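Local coordinates for protein DNA polymerase III, beta subunit (Eubacterium rectale, PDB 3T0P) that probably tethers DNA polymerases and other proteins to DNA as a ring-shaped sliding clamp, making replication processive, at residues S204-G209 with F226-T231; L130-L135 with A211-V216; V15-K20 with L52-I57; I43-N48 with T56-T61. All coordinates share one frame; numbering follows the deposited sequence.

Interaction 1 (S204-G209 with F226-T231); sequences SKIIPG and FEFENT. With EDO (1,2-ethanediol), chain X.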
loop_
_atom_site.group_PDB
_atom_site.type_symbol
_atom_site.label_atom_id
_atom_site.label_comp_id
_atom_site.label_asym_id
_atom_site.label_seq_id
_atom_site.Cartn_x
_atom_site.Cartn_y
_atom_site.Cartn_z
ATOM N N SER B 204 3.345 18.488 3.445
ATOM C CA SER B 204 2.587 17.903 2.345
ATOM C C SER B 204 1.546 16.889 2.862
ATOM O O SER B 204 0.438 16.831 2.341
ATOM C CB SER B 204 3.516 17.195 1.365
ATOM O OG SER B 204 4.013 18.125 0.426
ATOM N N LYS B 205 1.908 16.124 3.892
ATOM C CA LYS B 205 1.057 15.083 4.486
ATOM C C LYS B 205 -0.078 15.651 5.369
ATOM O O LYS B 205 -1.015 14.920 5.651
ATOM C CB LYS B 205 1.920 14.143 5.346
ATOM C CG LYS B 205 2.946 13.326 4.572
ATOM C CD LYS B 205 3.759 12.510 5.557
ATOM C CE LYS B 205 4.920 11.806 4.930
ATOM N NZ LYS B 205 5.776 11.177 5.974
ATOM N N ILE B 206 0.010 16.910 5.861
ATOM C CA ILE B 206 -1.045 17.402 6.753
ATOM C C ILE B 206 -1.884 18.525 6.142
ATOM O O ILE B 206 -2.900 18.905 6.731
ATOM C CB ILE B 206 -0.505 17.814 8.132
ATOM C CG1 ILE B 206 0.602 18.904 8.069
ATOM C CG2 ILE B 206 -0.063 16.577 8.901
ATOM C CD1 ILE B 206 0.956 19.512 9.441
ATOM N N ILE B 207 -1.478 19.048 4.974
ATOM C CA ILE B 207 -2.177 20.126 4.286
ATOM C C ILE B 207 -3.183 19.481 3.327
ATOM O O ILE B 207 -2.798 18.723 2.425
ATOM C CB ILE B 207 -1.171 21.127 3.614
ATOM C CG1 ILE B 207 -1.056 22.395 4.440
ATOM C CG2 ILE B 207 -1.502 21.484 2.180
ATOM C CD1 ILE B 207 0.210 23.185 4.166
ATOM N N PRO B 208 -4.493 19.739 3.548
ATOM C CA PRO B 208 -5.522 19.116 2.688
ATOM C C PRO B 208 -5.356 19.476 1.214
ATOM O O PRO B 208 -5.483 18.593 0.357
ATOM C CB PRO B 208 -6.837 19.649 3.260
ATOM C CG PRO B 208 -6.517 19.990 4.683
ATOM C CD PRO B 208 -5.109 20.546 4.618
ATOM N N GLY B 209 -4.990 20.735 0.939
ATOM C CA GLY B 209 -4.739 21.202 -0.420
ATOM C C GLY B 209 -5.904 21.876 -1.119
ATOM O O GLY B 209 -5.942 21.906 -2.355
ATOM N N PHE B 226 4.238 28.216 9.338
ATOM C CA PHE B 226 3.082 27.955 8.494
ATOM C C PHE B 226 1.870 27.844 9.383
ATOM O O PHE B 226 1.896 27.053 10.314
ATOM C CB PHE B 226 3.243 26.636 7.707
ATOM C CG PHE B 226 4.441 26.548 6.810
ATOM C CD1 PHE B 226 5.668 26.108 7.301
ATOM C CD2 PHE B 226 4.335 26.839 5.456
ATOM C CE1 PHE B 226 6.775 26.012 6.460
ATOM C CE2 PHE B 226 5.439 26.733 4.623
ATOM C CZ PHE B 226 6.653 26.332 5.134
ATOM N N GLU B 227 0.820 28.632 9.125
ATOM C CA GLU B 227 -0.441 28.527 9.868
ATOM C C GLU B 227 -1.561 28.183 8.919
ATOM O O GLU B 227 -1.678 28.791 7.870
ATOM C CB GLU B 227 -0.819 29.802 10.619
ATOM C CG GLU B 227 0.290 30.511 11.353
ATOM C CD GLU B 227 -0.319 31.614 12.191
ATOM O OE1 GLU B 227 -1.067 32.441 11.624
ATOM O OE2 GLU B 227 -0.173 31.556 13.431
ATOM N N PHE B 228 -2.375 27.227 9.290
ATOM C CA PHE B 228 -3.519 26.775 8.519
ATOM C C PHE B 228 -4.450 26.058 9.467
ATOM O O PHE B 228 -3.985 25.290 10.309
ATOM C CB PHE B 228 -3.094 25.883 7.321
ATOM C CG PHE B 228 -2.360 24.621 7.692
ATOM C CD1 PHE B 228 -1.014 24.658 8.055
ATOM C CD2 PHE B 228 -3.021 23.393 7.717
ATOM C CE1 PHE B 228 -0.340 23.488 8.429
ATOM C CE2 PHE B 228 -2.340 22.219 8.075
ATOM C CZ PHE B 228 -1.001 22.271 8.418
ATOM N N GLU B 229 -5.760 26.354 9.355
ATOM C CA GLU B 229 -6.855 25.800 10.165
ATOM C C GLU B 229 -6.512 26.007 11.650
ATOM O O GLU B 229 -6.352 27.159 12.036
ATOM C CB GLU B 229 -7.148 24.332 9.782
ATOM C CG GLU B 229 -7.339 24.151 8.284
ATOM C CD GLU B 229 -7.450 22.732 7.746
ATOM O OE1 GLU B 229 -6.961 21.778 8.401
ATOM O OE2 GLU B 229 -7.982 22.589 6.619
ATOM N N ASN B 230 -6.297 24.950 12.448
ATOM C CA ASN B 230 -5.966 25.132 13.870
ATOM C C ASN B 230 -4.557 24.643 14.190
ATOM O O ASN B 230 -4.260 24.314 15.346
ATOM C CB ASN B 230 -7.001 24.409 14.747
ATOM C CG ASN B 230 -8.275 25.196 14.879
ATOM O OD1 ASN B 230 -8.339 26.214 15.594
ATOM N ND2 ASN B 230 -9.288 24.780 14.125
ATOM N N THR B 231 -3.686 24.636 13.160
ATOM C CA THR B 231 -2.328 24.117 13.208
ATOM C C THR B 231 -1.282 25.175 12.916
ATOM O O THR B 231 -1.488 26.066 12.101
ATOM C CB THR B 231 -2.235 22.962 12.190
ATOM O OG1 THR B 231 -3.197 21.986 12.576
ATOM C CG2 THR B 231 -0.867 22.295 12.143
HETATM C C1 EDO X . -3.010 27.960 16.917
HETATM O O1 EDO X . -2.973 27.343 15.617
HETATM C C2 EDO X . -1.811 27.529 17.761
HETATM O O2 EDO X . -1.551 26.132 17.572
HETATM O O HOH W 1 -5.343 18.749 8.394
#

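Interaction 2 (L130-L135 with A211-V216); sequences LSQFTL and ADEDVV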
loop_
_atom_site.group_PDB
_atom_site.type_symbol
_atom_site.label_atom_id
_atom_site.label_comp_id
_atom_site.label_asym_id
_atom_site.label_seq_id
_atom_site.Cartn_x
_atom_site.Cartn_y
_atom_site.Cartn_z
ATOM N N LEU B 130 -0.680 32.027 0.759
ATOM C CA LEU B 130 -0.795 31.116 -0.386
ATOM C C LEU B 130 -1.975 30.205 -0.131
ATOM O O LEU B 130 -2.249 29.881 1.037
ATOM C CB LEU B 130 0.486 30.252 -0.568
ATOM C CG LEU B 130 1.799 30.956 -0.822
ATOM C CD1 LEU B 130 2.944 29.978 -0.752
ATOM C CD2 LEU B 130 1.805 31.666 -2.153
ATOM N N SER B 131 -2.647 29.727 -1.190
ATOM C CA SER B 131 -3.695 28.728 -0.955
ATOM C C SER B 131 -3.008 27.439 -0.554
ATOM O O SER B 131 -1.818 27.259 -0.842
ATOM C CB SER B 131 -4.597 28.525 -2.179
ATOM O OG SER B 131 -3.956 27.924 -3.294
ATOM N N GLN B 132 -3.715 26.589 0.183
ATOM C CA GLN B 132 -3.236 25.274 0.558
ATOM C C GLN B 132 -2.823 24.524 -0.722
ATOM O O GLN B 132 -1.771 23.884 -0.746
ATOM C CB GLN B 132 -4.346 24.500 1.287
ATOM C CG GLN B 132 -4.477 24.810 2.764
ATOM C CD GLN B 132 -5.585 24.022 3.416
ATOM O OE1 GLN B 132 -6.117 23.045 2.869
ATOM N NE2 GLN B 132 -6.006 24.483 4.572
ATOM N N PHE B 133 -3.636 24.659 -1.795
ATOM C CA PHE B 133 -3.408 24.041 -3.097
ATOM C C PHE B 133 -2.061 24.472 -3.689
ATOM O O PHE B 133 -1.265 23.623 -4.072
ATOM C CB PHE B 133 -4.537 24.413 -4.072
ATOM C CG PHE B 133 -4.326 23.842 -5.452
ATOM C CD1 PHE B 133 -4.610 22.504 -5.720
ATOM C CD2 PHE B 133 -3.825 24.630 -6.478
ATOM C CE1 PHE B 133 -4.381 21.965 -6.989
ATOM C CE2 PHE B 133 -3.611 24.093 -7.753
ATOM C CZ PHE B 133 -3.910 22.770 -8.005
ATOM N N THR B 134 -1.823 25.788 -3.767
ATOM C CA THR B 134 -0.599 26.348 -4.337
ATOM C C THR B 134 0.629 25.832 -3.574
ATOM O O THR B 134 1.596 25.421 -4.210
ATOM C CB THR B 134 -0.692 27.859 -4.339
ATOM O OG1 THR B 134 -1.790 28.241 -5.166
ATOM C CG2 THR B 134 0.572 28.529 -4.821
ATOM N N LEU B 135 0.572 25.813 -2.229
ATOM C CA LEU B 135 1.717 25.383 -1.441
ATOM C C LEU B 135 1.962 23.895 -1.616
ATOM O O LEU B 135 3.108 23.476 -1.762
ATOM C CB LEU B 135 1.535 25.739 0.059
ATOM C CG LEU B 135 2.659 25.274 1.006
ATOM C CD1 LEU B 135 4.050 25.864 0.589
ATOM C CD2 LEU B 135 2.321 25.596 2.452
ATOM N N ALA B 211 -8.047 24.831 -2.772
ATOM C CA ALA B 211 -7.777 26.068 -3.495
ATOM C C ALA B 211 -8.548 27.230 -2.847
ATOM O O ALA B 211 -8.234 28.392 -3.071
ATOM C CB ALA B 211 -8.181 25.898 -4.952
ATOM N N ASP B 212 -9.542 26.901 -2.018
ATOM C CA ASP B 212 -10.416 27.842 -1.321
ATOM C C ASP B 212 -9.923 28.184 0.113
ATOM O O ASP B 212 -10.482 29.083 0.742
ATOM C CB ASP B 212 -11.829 27.231 -1.251
ATOM N N GLU B 213 -8.944 27.430 0.646
ATOM C CA GLU B 213 -8.397 27.617 1.986
ATOM C C GLU B 213 -6.990 28.163 1.868
ATOM O O GLU B 213 -6.297 27.829 0.921
ATOM C CB GLU B 213 -8.400 26.292 2.767
ATOM C CG GLU B 213 -9.752 25.877 3.320
ATOM C CD GLU B 213 -9.701 24.646 4.209
ATOM O OE1 GLU B 213 -9.622 23.521 3.661
ATOM O OE2 GLU B 213 -9.726 24.805 5.452
ATOM N N ASP B 214 -6.552 28.977 2.825
ATOM C CA ASP B 214 -5.230 29.605 2.776
ATOM C C ASP B 214 -4.269 29.166 3.887
ATOM O O ASP B 214 -4.684 28.734 4.963
ATOM C CB ASP B 214 -5.392 31.128 2.826
ATOM C CG ASP B 214 -5.947 31.699 1.538
ATOM O OD1 ASP B 214 -5.484 31.282 0.451
ATOM O OD2 ASP B 214 -6.821 32.587 1.612
ATOM N N VAL B 215 -2.990 29.366 3.621
ATOM C CA VAL B 215 -1.865 29.142 4.523
ATOM C C VAL B 215 -1.197 30.496 4.774
ATOM O O VAL B 215 -0.868 31.210 3.816
ATOM C CB VAL B 215 -0.839 28.088 3.975
ATOM C CG1 VAL B 215 0.233 27.767 5.028
ATOM C CG2 VAL B 215 -1.567 26.794 3.586
ATOM N N VAL B 216 -0.983 30.853 6.045
ATOM C CA VAL B 216 -0.273 32.106 6.355
ATOM C C VAL B 216 1.167 31.710 6.712
ATOM O O VAL B 216 1.392 30.804 7.517
ATOM C CB VAL B 216 -0.976 32.958 7.443
ATOM C CG1 VAL B 216 -0.221 34.272 7.685
ATOM C CG2 VAL B 216 -2.425 33.247 7.053
HETATM O O HOH W 2 -5.894 26.746 5.774
#

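Interaction 3 (V15-K20 with L52-I57); sequences VNIVSK and LGIETI. With EDO (1,2-ethanediol), chain X.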
loop_
_atom_site.group_PDB
_atom_site.type_symbol
_atom_site.label_atom_id
_atom_site.label_comp_id
_atom_site.label_asym_id
_atom_site.label_seq_id
_atom_site.Cartn_x
_atom_site.Cartn_y
_atom_site.Cartn_z
ATOM N N VAL B 15 -3.892 14.309 16.824
ATOM C CA VAL B 15 -2.737 13.404 16.979
ATOM C C VAL B 15 -2.181 13.047 15.599
ATOM O O VAL B 15 -0.974 12.927 15.463
ATOM C CB VAL B 15 -2.979 12.133 17.855
ATOM C CG1 VAL B 15 -3.634 12.484 19.187
ATOM C CG2 VAL B 15 -3.774 11.058 17.115
ATOM N N ASN B 16 -3.052 12.923 14.584
ATOM C CA ASN B 16 -2.670 12.633 13.207
ATOM C C ASN B 16 -1.893 13.786 12.575
ATOM O O ASN B 16 -1.106 13.557 11.673
ATOM C CB ASN B 16 -3.897 12.321 12.371
ATOM C CG ASN B 16 -4.407 10.912 12.512
ATOM O OD1 ASN B 16 -3.765 10.030 13.098
ATOM N ND2 ASN B 16 -5.581 10.659 11.957
ATOM N N ILE B 17 -2.108 15.009 13.032
ATOM C CA ILE B 17 -1.384 16.162 12.514
ATOM C C ILE B 17 0.002 16.258 13.184
ATOM O O ILE B 17 1.003 16.289 12.483
ATOM C CB ILE B 17 -2.229 17.459 12.667
ATOM C CG1 ILE B 17 -3.411 17.440 11.643
ATOM C CG2 ILE B 17 -1.350 18.705 12.480
ATOM C CD1 ILE B 17 -4.489 18.469 11.897
ATOM N N VAL B 18 0.061 16.275 14.518
ATOM C CA VAL B 18 1.311 16.484 15.261
ATOM C C VAL B 18 2.287 15.318 15.117
ATOM O O VAL B 18 3.491 15.545 15.215
ATOM C CB VAL B 18 1.104 16.879 16.754
ATOM C CG1 VAL B 18 0.321 18.182 16.858
ATOM C CG2 VAL B 18 0.430 15.770 17.560
ATOM N N SER B 19 1.789 14.105 14.837
ATOM C CA SER B 19 2.597 12.898 14.616
ATOM C C SER B 19 3.616 13.052 13.479
ATOM O O SER B 19 4.615 12.333 13.466
ATOM C CB SER B 19 1.701 11.703 14.310
ATOM O OG SER B 19 1.082 11.300 15.522
ATOM N N LYS B 20 3.376 13.973 12.528
ATOM C CA LYS B 20 4.300 14.215 11.402
ATOM C C LYS B 20 5.621 14.849 11.850
ATOM O O LYS B 20 6.542 14.909 11.053
ATOM C CB LYS B 20 3.636 15.077 10.325
ATOM C CG LYS B 20 2.899 14.235 9.287
ATOM C CD LYS B 20 1.699 13.500 9.880
ATOM C CE LYS B 20 0.895 12.736 8.877
ATOM N NZ LYS B 20 -0.219 12.007 9.548
ATOM N N LEU B 52 11.761 20.550 13.378
ATOM C CA LEU B 52 10.366 20.765 13.023
ATOM C C LEU B 52 9.471 20.586 14.237
ATOM O O LEU B 52 9.536 19.563 14.910
ATOM C CB LEU B 52 9.988 19.778 11.917
ATOM C CG LEU B 52 8.581 19.812 11.380
ATOM C CD1 LEU B 52 8.391 21.002 10.465
ATOM C CD2 LEU B 52 8.282 18.524 10.600
ATOM N N GLY B 53 8.649 21.597 14.489
ATOM C CA GLY B 53 7.655 21.638 15.548
ATOM C C GLY B 53 6.258 21.758 14.970
ATOM O O GLY B 53 6.033 22.518 14.027
ATOM N N ILE B 54 5.318 20.959 15.479
ATOM C CA ILE B 54 3.926 21.035 15.055
ATOM C C ILE B 54 3.098 21.151 16.326
ATOM O O ILE B 54 3.280 20.400 17.287
ATOM C CB ILE B 54 3.414 19.920 14.090
ATOM C CG1 ILE B 54 4.333 19.749 12.866
ATOM C CG2 ILE B 54 1.976 20.232 13.623
ATOM C CD1 ILE B 54 4.011 18.547 12.000
ATOM N N GLU B 55 2.154 22.077 16.283
ATOM C CA GLU B 55 1.241 22.459 17.345
ATOM C C GLU B 55 -0.159 22.514 16.796
ATOM O O GLU B 55 -0.375 23.032 15.701
ATOM C CB GLU B 55 1.664 23.852 17.788
ATOM C CG GLU B 55 1.366 24.255 19.207
ATOM C CD GLU B 55 1.949 25.638 19.405
ATOM O OE1 GLU B 55 1.368 26.607 18.863
ATOM O OE2 GLU B 55 3.054 25.734 19.984
ATOM N N THR B 56 -1.122 22.015 17.551
ATOM C CA THR B 56 -2.507 22.028 17.107
ATOM C C THR B 56 -3.406 22.198 18.339
ATOM O O THR B 56 -3.041 21.785 19.453
ATOM C CB THR B 56 -2.805 20.787 16.223
ATOM O OG1 THR B 56 -3.913 21.052 15.366
ATOM C CG2 THR B 56 -3.029 19.518 17.017
ATOM N N ILE B 57 -4.535 22.902 18.150
ATOM C CA ILE B 57 -5.490 23.170 19.221
ATOM C C ILE B 57 -6.637 22.187 19.086
ATOM O O ILE B 57 -7.189 22.024 17.989
ATOM C CB ILE B 57 -5.975 24.644 19.250
ATOM C CG1 ILE B 57 -4.802 25.647 19.485
ATOM C CG2 ILE B 57 -7.108 24.868 20.275
ATOM C CD1 ILE B 57 -4.135 25.634 20.901
HETATM C C1 EDO X . -3.010 27.960 16.917
HETATM O O1 EDO X . -2.973 27.343 15.617
HETATM C C2 EDO X . -1.811 27.529 17.761
HETATM O O2 EDO X . -1.551 26.132 17.572
#

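Interaction 4 (I43-N48 with T56-T61); sequences IKLMAN and TIIDGT. With ACT (acetate ion), chain S.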
loop_
_atom_site.group_PDB
_atom_site.type_symbol
_atom_site.label_atom_id
_atom_site.label_comp_id
_atom_site.label_asym_id
_atom_site.label_seq_id
_atom_site.Cartn_x
_atom_site.Cartn_y
_atom_site.Cartn_z
ATOM N N ILE B 43 -6.537 23.437 24.831
ATOM C CA ILE B 43 -5.926 22.109 24.792
ATOM C C ILE B 43 -5.029 22.122 23.587
ATOM O O ILE B 43 -5.489 22.234 22.450
ATOM C CB ILE B 43 -6.915 20.927 24.790
ATOM C CG1 ILE B 43 -7.802 20.953 26.050
ATOM C CG2 ILE B 43 -6.148 19.585 24.634
ATOM C CD1 ILE B 43 -9.094 20.142 25.925
ATOM N N LYS B 44 -3.741 22.028 23.847
ATOM C CA LYS B 44 -2.718 22.096 22.824
ATOM C C LYS B 44 -1.983 20.770 22.728
ATOM O O LYS B 44 -1.506 20.275 23.746
ATOM C CB LYS B 44 -1.741 23.232 23.207
ATOM C CG LYS B 44 -1.248 24.123 22.085
ATOM C CD LYS B 44 -0.793 25.511 22.622
ATOM C CE LYS B 44 0.717 25.657 22.740
ATOM N NZ LYS B 44 1.161 26.793 23.619
ATOM N N LEU B 45 -1.897 20.191 21.516
ATOM C CA LEU B 45 -1.083 19.013 21.248
ATOM C C LEU B 45 0.177 19.494 20.617
ATOM O O LEU B 45 0.116 20.399 19.794
ATOM C CB LEU B 45 -1.761 17.995 20.339
ATOM C CG LEU B 45 -2.957 17.249 20.877
ATOM C CD1 LEU B 45 -3.383 16.185 19.898
ATOM C CD2 LEU B 45 -2.690 16.644 22.250
HETATM N N MSE B 46 1.313 18.892 20.946
HETATM C CA MSE B 46 2.591 19.354 20.409
HETATM C C MSE B 46 3.573 18.212 20.205
HETATM O O MSE B 46 3.670 17.319 21.046
HETATM C CB MSE B 46 3.183 20.378 21.388
HETATM C CG MSE B 46 4.310 21.218 20.819
HETATM SE SE MSE B 46 4.997 22.567 22.140
HETATM C CE MSE B 46 3.291 23.205 22.896
ATOM N N ALA B 47 4.295 18.250 19.084
ATOM C CA ALA B 47 5.402 17.357 18.774
ATOM C C ALA B 47 6.560 18.194 18.240
ATOM O O ALA B 47 6.345 19.160 17.495
ATOM C CB ALA B 47 5.003 16.282 17.798
ATOM N N ASN B 48 7.768 17.921 18.736
ATOM C CA ASN B 48 8.949 18.671 18.337
ATOM C C ASN B 48 10.153 17.762 18.206
ATOM O O ASN B 48 10.484 17.065 19.159
ATOM C CB ASN B 48 9.230 19.791 19.346
ATOM C CG ASN B 48 10.302 20.740 18.909
ATOM O OD1 ASN B 48 10.682 20.793 17.739
ATOM N ND2 ASN B 48 10.815 21.517 19.842
ATOM N N THR B 56 -1.122 22.015 17.551
ATOM C CA THR B 56 -2.507 22.028 17.107
ATOM C C THR B 56 -3.406 22.198 18.339
ATOM O O THR B 56 -3.041 21.785 19.453
ATOM C CB THR B 56 -2.805 20.787 16.223
ATOM O OG1 THR B 56 -3.913 21.052 15.366
ATOM C CG2 THR B 56 -3.029 19.518 17.017
ATOM N N ILE B 57 -4.535 22.902 18.150
ATOM C CA ILE B 57 -5.490 23.170 19.221
ATOM C C ILE B 57 -6.637 22.187 19.086
ATOM O O ILE B 57 -7.189 22.024 17.989
ATOM C CB ILE B 57 -5.975 24.644 19.250
ATOM C CG1 ILE B 57 -4.802 25.647 19.485
ATOM C CG2 ILE B 57 -7.108 24.868 20.275
ATOM C CD1 ILE B 57 -4.135 25.634 20.901
ATOM N N ILE B 58 -6.948 21.499 20.186
ATOM C CA ILE B 58 -8.037 20.514 20.264
ATOM C C ILE B 58 -9.198 21.138 21.002
ATOM O O ILE B 58 -9.002 21.718 22.074
ATOM C CB ILE B 58 -7.587 19.186 20.943
ATOM C CG1 ILE B 58 -6.317 18.599 20.299
ATOM C CG2 ILE B 58 -8.701 18.152 21.011
ATOM C CD1 ILE B 58 -6.341 18.420 18.763
ATOM N N ASP B 59 -10.407 21.053 20.415
ATOM C CA ASP B 59 -11.614 21.526 21.100
ATOM C C ASP B 59 -11.918 20.525 22.194
ATOM O O ASP B 59 -11.792 19.319 21.982
ATOM C CB ASP B 59 -12.804 21.694 20.133
ATOM C CG ASP B 59 -12.675 22.870 19.170
ATOM O OD1 ASP B 59 -12.537 24.025 19.651
ATOM O OD2 ASP B 59 -12.734 22.641 17.937
ATOM N N GLY B 60 -12.240 21.025 23.364
ATOM C CA GLY B 60 -12.543 20.194 24.513
ATOM C C GLY B 60 -12.679 20.983 25.790
ATOM O O GLY B 60 -12.545 22.207 25.787
ATOM N N THR B 61 -12.913 20.272 26.891
ATOM C CA THR B 61 -13.114 20.839 28.211
ATOM C C THR B 61 -11.944 20.496 29.106
ATOM O O THR B 61 -11.573 19.323 29.222
ATOM C CB THR B 61 -14.438 20.305 28.781
ATOM O OG1 THR B 61 -15.482 20.622 27.862
ATOM C CG2 THR B 61 -14.774 20.871 30.180
HETATM C C ACT S . 11.453 23.987 16.379
HETATM O O ACT S . 11.835 23.563 17.477
HETATM O OXT ACT S . 10.435 23.542 15.943
HETATM C CH3 ACT S . 12.174 25.053 15.599
HETATM O O HOH W 3 -9.104 23.991 23.573
#

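Interaction 1 (S204-G209 with F226-T231)
The Phe228 ring is held between Ile207 and its own hairpin partner Thr231. Ile207 CG1 sits over the centre of one face, 3.8 Å from the ring centroid and 9° off the ring normal, which makes a CH-pi contact. Thr231 CB lies above the opposite face, offset toward the rim. Ile206 comes in at the ring edge, in its plane, with CD1 3.5 Å from Phe228 CZ. The Ile206 and Phe228 side chains stand at about a right angle. Phe228 CG lies between its backbone N and carbonyl carbon (chi1 61°), which sets the ring against Ile206 and Ile207, at the end of helix 197-206. This helix belongs to the central domain of the clamp and packs on the sheet that holds strand 223-228. Phe228 to Thr231 form a type II' beta turn, closed by Thr231 N bonding to Phe228 O at 2.9 Å. Glu229 leaves the turn extended and meets Pro208 from the opposite direction, with OE2 3.6 Å from Pro208 CG. A water bonded to Ile206 O reaches Glu229 OE1 weakly. Glu229 OE2 takes a weak hydrogen bond from Gln132 NE2. It also lies close to Glu213 OE2, which may ease protonation of one carboxylate.

Interaction 2 (L130-L135 with A211-V216)
This contact is an antiparallel strand pairing that runs straight into the start of a helix, at strand 127-131, one of the two outer strands of the eight-stranded sheet. Leu130 and Val215 form a hydrogen-bonded pair. Val215 N bonds to Leu130 O at 2.7 Å, and Leu130 N bonds back to Val215 O at 3.2 Å. Ser131 and Asp214 follow as a non-hydrogen-bonded pair. Ser131 is the N-cap of helix 132-140, and its OG shares a 2.9 Å hydrogen bond with Thr134 OG1. The next backbone N-H is taken up across the contact: Gln132 N bonds to Glu213 O at 3.0 Å. The extended Gln132 side chain slants across Glu213 and crosses Val215 at about a right angle. Its CG meets Val215 CG2 at 3.6 Å, and its NE2 lies 3.5 Å from Glu213 CB. The Gln132 amide and the Glu213 carboxylate planes are turned 50° apart. Gln132 OE1 accepts from Gly209 N, and a water joins NE2 to Asp214 O, so both ends of the amide have partners. Phe133 CB rests on Ala211. Leu135 crosses Val215 at about a right angle, CD2 to CG1. Around the contact, Ile207 touches both Leu135 and Val215. Strand 223-228 brings Phe226 onto Leu135 and Phe228 onto Val215, while Met184 of strand 176-184 meets Leu130.

Interaction 3 (V15-K20 with L52-I57)
Ile17 and Val18 of helix 8-18 pack on Ile54 and Thr56 of strand 52-58. The apolar contacts carry the join. Ile54 CG2, anti to its own N, meets Ile17 CG2 at 3.8 Å, and the two side chains cross at about a right angle. The other branch of Ile54 reaches further along the segment: its CD1 lies 3.8 Å from Ile17 O and 3.9 Å from Lys20 CB. Val18 CG1 touches Thr56 CG2 at 3.6 Å and also rests near Ile54 O. Replacing Ile54 with an alanine would probably open a gap beside Ile17 CG2 and Lys20 CB and let the end of the helix shift on the strand. No hydrogen bond crosses between the segments. The polar groups are served nearby instead. Val15 O is gripped twice, by Ser19 N and by Ser19 OG (2.6 Å), which arrive from opposite faces of its plane. Lys20 bends at chi2 (66°) and folds back, placing NZ 2.8 Å from Asn16 O in the carbonyl plane. Thr56 OG1 bonds to Thr231 OG1 and Asn230 O. Helices packed by their apolar side on antiparallel sheets are characteristic of the DNA clamp fold; here the contact lies in the N-terminal domain.

Interaction 4 (I43-N48 with T56-T61)
The peptide groups of Leu45 and Thr56 are the flat groups here; Thr56 N lies in the plane of the Leu45 carbonyl, 3.0 Å from its O. Leu45 N returns a 2.8 Å bond to Thr56 O. Further on, Ile58 N bonds to Ile43 O at 2.8 Å, and a water links Ile43 N to Ile58 O. The strand ends at the buried amide of Asn48. Its OD1 accepts from Met50 N and its ND2 donates to Ser117 O. A bond from ND2 to a bound acetate, probably from the crystallisation liquor, is weak and strongly bent (129°), and the same acetate O lies 3.0 Å from Asn48 OD1, another acceptor. A leucine in place of Asn48 would probably leave Met50 N and Ser117 O without these partners and disturb the turn after the strand.

On one face of the hairpin, Leu45 and Ile58 mesh, CG to CG1 at 3.7 Å. Ile43 CG2 packs near Ile58 CB, and Ile43 CD1 lies 3.7 Å from Gly60 CA. Lys44 and Ile57 take the other face. Lys44 CG presses on Ile57 CD1 at 3.5 Å, a tight contact, before the lysine chain bends at chi3 and turns away. The axes of 43-48 and 56-58 run at 142° between their N-to-C directions, an antiparallel hairpin with twist. Val15 and Val18 of helix 8-18 cover Leu45. Cys6 of strand 3-7 touches both Ile43 and Ile58. Strand 33-38 lies on the far side of strand 43-48, and Asn230 bonds to Ile57 from the other flank.

How the interactions relate
All four contacts reach one eight-stranded antiparallel sheet that spans two domains. Interactions 3 and 4 come first along the chain, in the N-terminal domain, and share Thr56 and Ile57 of strand 52-58; their centres are about 9 Å apart. Interactions 1 and 2 lie in the central domain, also about 9 Å apart between centres, and their segments alternate along the chain. Interaction 1 lies next to the domain join: its centre is about 10 Å from that of interaction 3, and strands 52-58 and 231-236 are neighbours in the sheet. Interactions 2 and 4 are about 22 Å apart between centres. The shared sheet thus joins neighbouring domains within the clamp.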